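Local coordinates for protein Nrps/pks (Streptomyces albus, PDB 4OPE) that probably catalyses the chain-extending, carbon-carbon bond-forming condensation of polyketide assembly as a ketosynthase domain of the AT-less oxazolomycin synthase OzmH, at residues Arg228-Gly233 with Leu317-Glu322; Cys451-Arg456 with Ala486-Arg491; Arg497-Phe502 with Ala547-Ala552. All blocks are in the same frame, centred on the assembly; numbering follows the deposited sequence.

From the N terminus, interaction 1 comes first: 83 residues leave the turn at 228-233 and return at 317-322, where the loop before strand 242-250 meets the start of helix 318-329 in the ketosynthase core. Interaction 2 closes a shorter, largely helical loop, setting the end of helix 481-488 beside strand 449-455. Interaction 3 then brings helix 541-550 back onto strand 496-502. The three contacts follow in series, none nested or crossed. Interactions 2 and 3 share a three-stranded antiparallel sheet, with centres about 9 Å apart, and meet through probable backbone hydrogen bonds between neighbouring strands and through Trp548 against Ala452. Interaction 1 lies on the opposite side of the chain's centre from both.

Interaction 1: Arg228-Gly233 with Leu317-Glu322; sequences RSFGEG and LGDPVE
Asp319 OD2 takes two hydrogen bonds, one from the backbone N of Phe230 at 2.8 Å and one from a water. The N-H...O bond is fairly straight (156°), but it arrives from above the carboxylate plane, 51° out of it. The water bonds onward to Gly231 O at 2.9 Å, so one carboxylate oxygen engages the type II turn of Arg228-Gly231 at two places. Asp319 OD1 accepts from Gly314 N, which should limit rotation of the carboxylate.

With CG anti to its carbonyl carbon (chi1 -47°), the Phe230 ring swings across to the helix. CD1 lies 4.0 Å from Asp319 CB, the ring edge meets Asp319 O with CE1 at 3.8 Å, and CZ comes within 3.6 Å of Glu322 OE1. That glutamate is itself held by backbone N-H groups: OE1 by Gly312 and OE2 by His311. Within 228-233, Arg228 NH1 ties back to Glu232 O at 2.9 Å, and its NH2 pairs with Asp224.

Helix 318-329 thus faces the turn with two carboxylates that also grip the His-Gly-Thr-Gly-Thr loop 311-315, a signature of ketosynthases, while Leu386 touches Phe230 and strand 416-422 packs against Glu322.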
# COMPACT_ATOMS: atom_id res chain seq x y z
N ARG A 228 -7.65 -14.81 23.50
CA ARG A 228 -8.72 -14.83 24.46
C ARG A 228 -9.32 -13.45 24.51
O ARG A 228 -9.11 -12.70 25.47
CB ARG A 228 -8.15 -15.21 25.81
CG ARG A 228 -7.37 -16.51 25.84
CD ARG A 228 -7.10 -16.82 27.29
NE ARG A 228 -6.30 -17.99 27.52
CZ ARG A 228 -5.99 -18.43 28.75
NH1 ARG A 228 -6.40 -17.80 29.85
NH2 ARG A 228 -5.25 -19.51 28.88
N SER A 229 -10.10 -13.14 23.49
CA SER A 229 -10.55 -11.76 23.25
C SER A 229 -11.43 -11.30 24.41
O SER A 229 -12.47 -11.88 24.64
CB SER A 229 -11.29 -11.66 21.92
OG SER A 229 -10.58 -12.25 20.84
N PHE A 230 -10.96 -10.30 25.15
CA PHE A 230 -11.61 -9.81 26.37
C PHE A 230 -11.84 -10.84 27.45
O PHE A 230 -12.69 -10.67 28.32
CB PHE A 230 -12.90 -9.12 26.02
CG PHE A 230 -12.74 -8.17 24.92
CD1 PHE A 230 -12.05 -7.00 25.12
CD2 PHE A 230 -13.21 -8.46 23.66
CE1 PHE A 230 -11.85 -6.10 24.07
CE2 PHE A 230 -13.03 -7.58 22.63
CZ PHE A 230 -12.32 -6.40 22.82
N GLY A 231 -11.04 -11.88 27.44
CA GLY A 231 -11.16 -12.92 28.45
C GLY A 231 -10.00 -12.91 29.42
O GLY A 231 -8.95 -12.33 29.15
N GLU A 232 -10.17 -13.61 30.51
CA GLU A 232 -9.14 -13.71 31.55
C GLU A 232 -7.89 -14.45 31.11
O GLU A 232 -7.98 -15.42 30.38
CB GLU A 232 -9.72 -14.43 32.74
CG GLU A 232 -9.02 -14.24 34.07
CD GLU A 232 -9.59 -15.24 35.06
OE1 GLU A 232 -9.59 -16.45 34.73
OE2 GLU A 232 -10.11 -14.83 36.12
N GLY A 233 -6.73 -13.93 31.53
CA GLY A 233 -5.41 -14.52 31.31
C GLY A 233 -4.89 -14.59 29.90
O GLY A 233 -4.07 -15.48 29.56
N LEU A 317 -2.29 -5.82 27.60
CA LEU A 317 -2.21 -4.38 27.39
C LEU A 317 -3.36 -3.97 26.48
O LEU A 317 -4.09 -3.02 26.77
CB LEU A 317 -0.89 -4.01 26.74
CG LEU A 317 -0.71 -2.57 26.24
CD1 LEU A 317 -0.81 -1.55 27.36
CD2 LEU A 317 0.63 -2.40 25.52
N GLY A 318 -3.52 -4.69 25.37
CA GLY A 318 -4.32 -4.20 24.29
C GLY A 318 -5.82 -4.22 24.51
O GLY A 318 -6.51 -3.32 24.02
N ASP A 319 -6.33 -5.27 25.20
CA ASP A 319 -7.76 -5.44 25.33
C ASP A 319 -8.38 -4.34 26.17
O ASP A 319 -9.35 -3.75 25.76
CB ASP A 319 -8.09 -6.84 25.85
CG ASP A 319 -8.07 -7.93 24.74
OD1 ASP A 319 -7.77 -7.64 23.53
OD2 ASP A 319 -8.38 -9.10 25.08
N PRO A 320 -7.81 -4.01 27.34
CA PRO A 320 -8.30 -2.86 28.11
C PRO A 320 -8.16 -1.55 27.37
O PRO A 320 -8.95 -0.62 27.60
CB PRO A 320 -7.37 -2.81 29.33
CG PRO A 320 -6.85 -4.19 29.46
CD PRO A 320 -6.74 -4.73 28.06
N VAL A 321 -7.12 -1.43 26.56
CA VAL A 321 -6.94 -0.22 25.77
C VAL A 321 -8.06 -0.08 24.75
O VAL A 321 -8.55 1.02 24.54
CB VAL A 321 -5.56 -0.20 25.10
CG1 VAL A 321 -5.47 0.84 23.98
CG2 VAL A 321 -4.50 0.07 26.16
N GLU A 322 -8.47 -1.17 24.13
CA GLU A 322 -9.55 -1.12 23.15
C GLU A 322 -10.85 -0.64 23.81
O GLU A 322 -11.58 0.19 23.27
CB GLU A 322 -9.75 -2.46 22.48
CG GLU A 322 -10.81 -2.44 21.39
CD GLU A 322 -10.76 -3.62 20.40
OE1 GLU A 322 -10.07 -4.64 20.66
OE2 GLU A 322 -11.43 -3.51 19.32
O HOH W 1 -8.03 -10.07 27.65

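Interaction 2: Cys451-Arg456 with Ala486-Arg491; sequences CALSAR and ATLLTR
Leu488 carries most of the apolar contact, fitting its two methyl branches against strand 449-455. CD1 reaches Cys451 SG at 3.9 Å, and CD2 meets Leu453 CD2 at 3.8 Å, the two leucines crossing at a slant. Cys451 and Leu453 both start out away from the helix. Cys451 still touches through SG; Leu453, its CG set anti to the carbonyl carbon (chi1 -62°), brings its CD2 branch back to Leu488. One residue on, Leu489 takes the other side of the strand's edge and lays CD2 against Ala452 CB at 3.7 Å. At the root of the Leu488 side chain, CB sits 3.6 Å from Ala452 O.

No direct hydrogen bond joins the segments. A single water does the polar work, donating to Ala452 O and to Leu488 O, 2.7 Å from each. Leu488 O also accepts from Arg491 N, closing the type I turn Leu488-Arg491.

Within 486-491, Thr487 O takes two donors from Thr490: the backbone N, and OG1 at 2.7 Å in the carbonyl plane. Arg491 lays a guanidinium face over Leu488 CD2, with NH1 and NH2 bonded to Pro566 O and Leu565 O.

Both segments belong to the ketoacyl-synthetase C-terminal extension. Strand 449-455 is the outermost of its small antiparallel sheet, and on this side Ala452 O faces helix 481-488 instead of another strand. Methyl packing therefore supplies the direct touch, while the water serves two carbonyls that, both being acceptors, could not bond to each other.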
# COMPACT_ATOMS: atom_id res chain seq x y z
N CYS A 451 -30.03 -25.83 -15.99
CA CYS A 451 -28.86 -25.73 -15.18
C CYS A 451 -27.68 -25.84 -16.09
O CYS A 451 -27.44 -26.89 -16.69
CB CYS A 451 -28.78 -26.86 -14.18
SG CYS A 451 -27.13 -27.15 -13.45
N ALA A 452 -26.89 -24.80 -16.19
CA ALA A 452 -25.82 -24.81 -17.15
C ALA A 452 -24.46 -24.66 -16.42
O ALA A 452 -24.24 -23.69 -15.72
CB ALA A 452 -26.06 -23.68 -18.14
N LEU A 453 -23.59 -25.64 -16.59
CA LEU A 453 -22.30 -25.69 -15.90
C LEU A 453 -21.22 -25.74 -16.93
O LEU A 453 -21.43 -26.29 -18.01
CB LEU A 453 -22.16 -26.95 -15.08
CG LEU A 453 -23.14 -27.19 -13.94
CD1 LEU A 453 -22.77 -28.46 -13.19
CD2 LEU A 453 -23.09 -26.05 -12.97
N SER A 454 -20.05 -25.17 -16.61
CA SER A 454 -18.89 -25.34 -17.44
C SER A 454 -17.65 -25.36 -16.61
O SER A 454 -17.64 -24.92 -15.47
CB SER A 454 -18.77 -24.25 -18.52
OG SER A 454 -18.67 -22.94 -17.98
N ALA A 455 -16.59 -25.85 -17.21
CA ALA A 455 -15.33 -25.89 -16.57
C ALA A 455 -14.25 -25.90 -17.65
O ALA A 455 -14.52 -26.10 -18.83
CB ALA A 455 -15.24 -27.11 -15.67
N ARG A 456 -13.01 -25.68 -17.22
CA ARG A 456 -11.91 -25.61 -18.16
C ARG A 456 -11.53 -26.96 -18.74
O ARG A 456 -10.98 -27.00 -19.83
CB ARG A 456 -10.70 -25.03 -17.47
CG ARG A 456 -9.70 -24.45 -18.43
CD ARG A 456 -8.57 -23.88 -17.62
NE ARG A 456 -7.42 -23.62 -18.46
CZ ARG A 456 -6.43 -24.47 -18.69
NH1 ARG A 456 -6.41 -25.66 -18.12
NH2 ARG A 456 -5.45 -24.07 -19.48
N ALA A 486 -30.41 -19.04 -12.48
CA ALA A 486 -30.00 -17.68 -12.82
C ALA A 486 -28.53 -17.47 -12.44
O ALA A 486 -27.76 -16.94 -13.23
CB ALA A 486 -30.88 -16.63 -12.15
N THR A 487 -28.16 -17.92 -11.26
CA THR A 487 -26.85 -17.66 -10.73
C THR A 487 -25.76 -18.25 -11.62
O THR A 487 -24.78 -17.58 -11.96
CB THR A 487 -26.74 -18.20 -9.30
OG1 THR A 487 -27.57 -17.39 -8.43
CG2 THR A 487 -25.30 -18.21 -8.81
N LEU A 488 -25.97 -19.49 -12.05
CA LEU A 488 -25.01 -20.19 -12.86
C LEU A 488 -24.83 -19.56 -14.23
O LEU A 488 -23.75 -19.58 -14.80
CB LEU A 488 -25.41 -21.65 -13.01
CG LEU A 488 -25.28 -22.44 -11.70
CD1 LEU A 488 -26.08 -23.73 -11.78
CD2 LEU A 488 -23.83 -22.70 -11.33
N LEU A 489 -25.89 -18.95 -14.73
CA LEU A 489 -25.83 -18.28 -16.01
C LEU A 489 -25.11 -16.93 -15.95
O LEU A 489 -24.87 -16.31 -17.01
CB LEU A 489 -27.21 -18.11 -16.60
CG LEU A 489 -27.88 -19.45 -16.90
CD1 LEU A 489 -29.34 -19.25 -17.30
CD2 LEU A 489 -27.07 -20.16 -17.98
N THR A 490 -24.72 -16.48 -14.77
CA THR A 490 -23.89 -15.29 -14.73
C THR A 490 -22.42 -15.65 -14.75
O THR A 490 -21.56 -14.77 -14.89
CB THR A 490 -24.13 -14.50 -13.45
OG1 THR A 490 -23.52 -15.21 -12.35
CG2 THR A 490 -25.61 -14.31 -13.25
N ARG A 491 -22.13 -16.93 -14.64
CA ARG A 491 -20.75 -17.35 -14.59
C ARG A 491 -20.09 -17.43 -15.94
O ARG A 491 -20.68 -17.83 -16.92
CB ARG A 491 -20.65 -18.70 -13.90
CG ARG A 491 -20.92 -18.57 -12.41
CD ARG A 491 -20.55 -19.83 -11.67
NE ARG A 491 -20.88 -19.68 -10.27
CZ ARG A 491 -20.55 -20.52 -9.32
NH1 ARG A 491 -19.86 -21.65 -9.61
NH2 ARG A 491 -20.92 -20.24 -8.08
O HOH W 2 -22.27 -21.82 -15.32

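Interaction 3: Arg497-Phe502 with Ala547-Ala552; sequences RLAVVF and AWVRGA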
# COMPACT_ATOMS: atom_id res chain seq x y z
N ARG A 497 -18.80 -28.46 -21.31
CA ARG A 497 -20.17 -28.04 -20.98
C ARG A 497 -20.98 -29.18 -20.45
O ARG A 497 -20.85 -30.32 -20.90
CB ARG A 497 -20.86 -27.47 -22.23
CG ARG A 497 -20.13 -26.30 -22.88
CD ARG A 497 -20.54 -25.02 -22.23
NE ARG A 497 -19.70 -23.92 -22.61
CZ ARG A 497 -20.10 -22.82 -23.24
NH1 ARG A 497 -21.36 -22.60 -23.59
NH2 ARG A 497 -19.21 -21.90 -23.49
N LEU A 498 -21.82 -28.85 -19.49
CA LEU A 498 -22.88 -29.75 -19.02
C LEU A 498 -24.22 -28.97 -18.88
O LEU A 498 -24.22 -27.82 -18.50
CB LEU A 498 -22.47 -30.41 -17.72
CG LEU A 498 -23.45 -31.44 -17.20
CD1 LEU A 498 -22.72 -32.49 -16.39
CD2 LEU A 498 -24.52 -30.82 -16.32
N ALA A 499 -25.36 -29.59 -19.20
CA ALA A 499 -26.65 -28.95 -18.94
C ALA A 499 -27.73 -29.93 -18.59
O ALA A 499 -27.74 -31.09 -19.05
CB ALA A 499 -27.08 -28.14 -20.14
N VAL A 500 -28.67 -29.46 -17.78
CA VAL A 500 -29.80 -30.25 -17.38
C VAL A 500 -31.02 -29.36 -17.38
O VAL A 500 -30.97 -28.19 -16.99
CB VAL A 500 -29.65 -30.80 -15.97
CG1 VAL A 500 -30.60 -31.95 -15.75
CG2 VAL A 500 -28.22 -31.26 -15.73
N VAL A 501 -32.12 -29.94 -17.82
CA VAL A 501 -33.42 -29.32 -17.68
C VAL A 501 -34.03 -29.85 -16.42
O VAL A 501 -33.95 -31.05 -16.17
CB VAL A 501 -34.32 -29.65 -18.84
CG1 VAL A 501 -35.58 -28.81 -18.75
CG2 VAL A 501 -33.57 -29.36 -20.13
N PHE A 502 -34.58 -28.97 -15.60
CA PHE A 502 -35.04 -29.38 -14.26
C PHE A 502 -36.16 -28.50 -13.76
O PHE A 502 -36.29 -27.32 -14.15
CB PHE A 502 -33.86 -29.45 -13.25
CG PHE A 502 -33.38 -28.10 -12.75
CD1 PHE A 502 -32.53 -27.31 -13.51
CD2 PHE A 502 -33.81 -27.60 -11.52
CE1 PHE A 502 -32.12 -26.07 -13.05
CE2 PHE A 502 -33.41 -26.36 -11.07
CZ PHE A 502 -32.53 -25.60 -11.82
N ALA A 547 -28.26 -25.39 -26.66
CA ALA A 547 -27.40 -24.34 -27.15
C ALA A 547 -26.16 -24.21 -26.29
O ALA A 547 -25.08 -24.06 -26.80
CB ALA A 547 -28.17 -23.03 -27.18
N TRP A 548 -26.34 -24.27 -24.97
CA TRP A 548 -25.27 -24.24 -24.03
C TRP A 548 -24.26 -25.33 -24.28
O TRP A 548 -23.05 -25.07 -24.30
CB TRP A 548 -25.83 -24.39 -22.62
CG TRP A 548 -24.79 -24.34 -21.55
CD1 TRP A 548 -24.34 -25.39 -20.75
CD2 TRP A 548 -24.06 -23.21 -21.16
NE1 TRP A 548 -23.38 -24.94 -19.91
CE2 TRP A 548 -23.19 -23.60 -20.13
CE3 TRP A 548 -24.06 -21.88 -21.58
CZ2 TRP A 548 -22.33 -22.71 -19.52
CZ3 TRP A 548 -23.19 -20.99 -20.97
CH2 TRP A 548 -22.34 -21.41 -19.96
N VAL A 549 -24.73 -26.55 -24.44
CA VAL A 549 -23.85 -27.66 -24.77
C VAL A 549 -23.11 -27.51 -26.12
O VAL A 549 -21.93 -27.92 -26.22
CB VAL A 549 -24.62 -28.99 -24.67
CG1 VAL A 549 -23.82 -30.16 -25.19
CG2 VAL A 549 -24.96 -29.21 -23.19
N ARG A 550 -23.73 -26.88 -27.11
CA ARG A 550 -22.96 -26.56 -28.36
C ARG A 550 -21.84 -25.53 -28.19
O ARG A 550 -20.90 -25.48 -29.02
CB ARG A 550 -23.85 -25.98 -29.45
CG ARG A 550 -24.97 -26.85 -29.95
CD ARG A 550 -25.56 -26.22 -31.19
NE ARG A 550 -26.50 -25.13 -30.93
CZ ARG A 550 -27.78 -25.32 -30.64
NH1 ARG A 550 -28.30 -26.54 -30.50
NH2 ARG A 550 -28.55 -24.28 -30.44
N GLY A 551 -21.97 -24.69 -27.16
CA GLY A 551 -20.99 -23.64 -26.86
C GLY A 551 -21.55 -22.24 -26.82
O GLY A 551 -20.80 -21.28 -26.65
N ALA A 552 -22.86 -22.12 -26.95
CA ALA A 552 -23.52 -20.83 -27.08
C ALA A 552 -23.84 -20.25 -25.72
O ALA A 552 -24.25 -20.97 -24.82
CB ALA A 552 -24.81 -20.96 -27.88
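Arg497 lies across one face of the Trp548 indole. Its CZ sits 4.1 Å from the centroid of the six-membered ring and only 6° off the ring normal, a cation-pi contact, while CD adds a CH-pi contact over the five-membered ring, 3.8 Å from that centroid. A bend at chi2 (-86°) folds the arginine chain over the indole, and the guanidinium and ring planes stay 35° apart. NH1 donates to Trp548 O at 3.1 Å, in the carbonyl plane and on a lone pair, so one residue offers both ring and carbonyl to the same cation. NE is taken by Met494 O.

The second guanidinium face is covered by Gly551, whose CA lies 3.4 Å above the plane. Gly551 ends helix 541-550 in a Schellman motif, where Ala552 N bonds back to Ala547 O; its positive phi would jam a side chain against the preceding carbonyl. Arg497 is thereby sandwiched between the indole and the helix end. Replaced by an alanine, Arg497 would give up the cation over the indole and the NH1 bond to Trp548 O, and a gap would probably open beside Gly551.

Farther along the strand, Ala499 CB touches both Trp548 CD1 and Val549 CG2 at 3.9 Å.

Strand 496-502 is the middle strand of its sheet: Arg497 and Ala499 face helix 541-550, whereas Leu498 and Val500 turn to helix 505-516. Trp548 also reaches strand 449-455, bonding through NE1 to Leu453 O, and Val549 touches Leu525 on strand 524-528, so the helix spans all three strands.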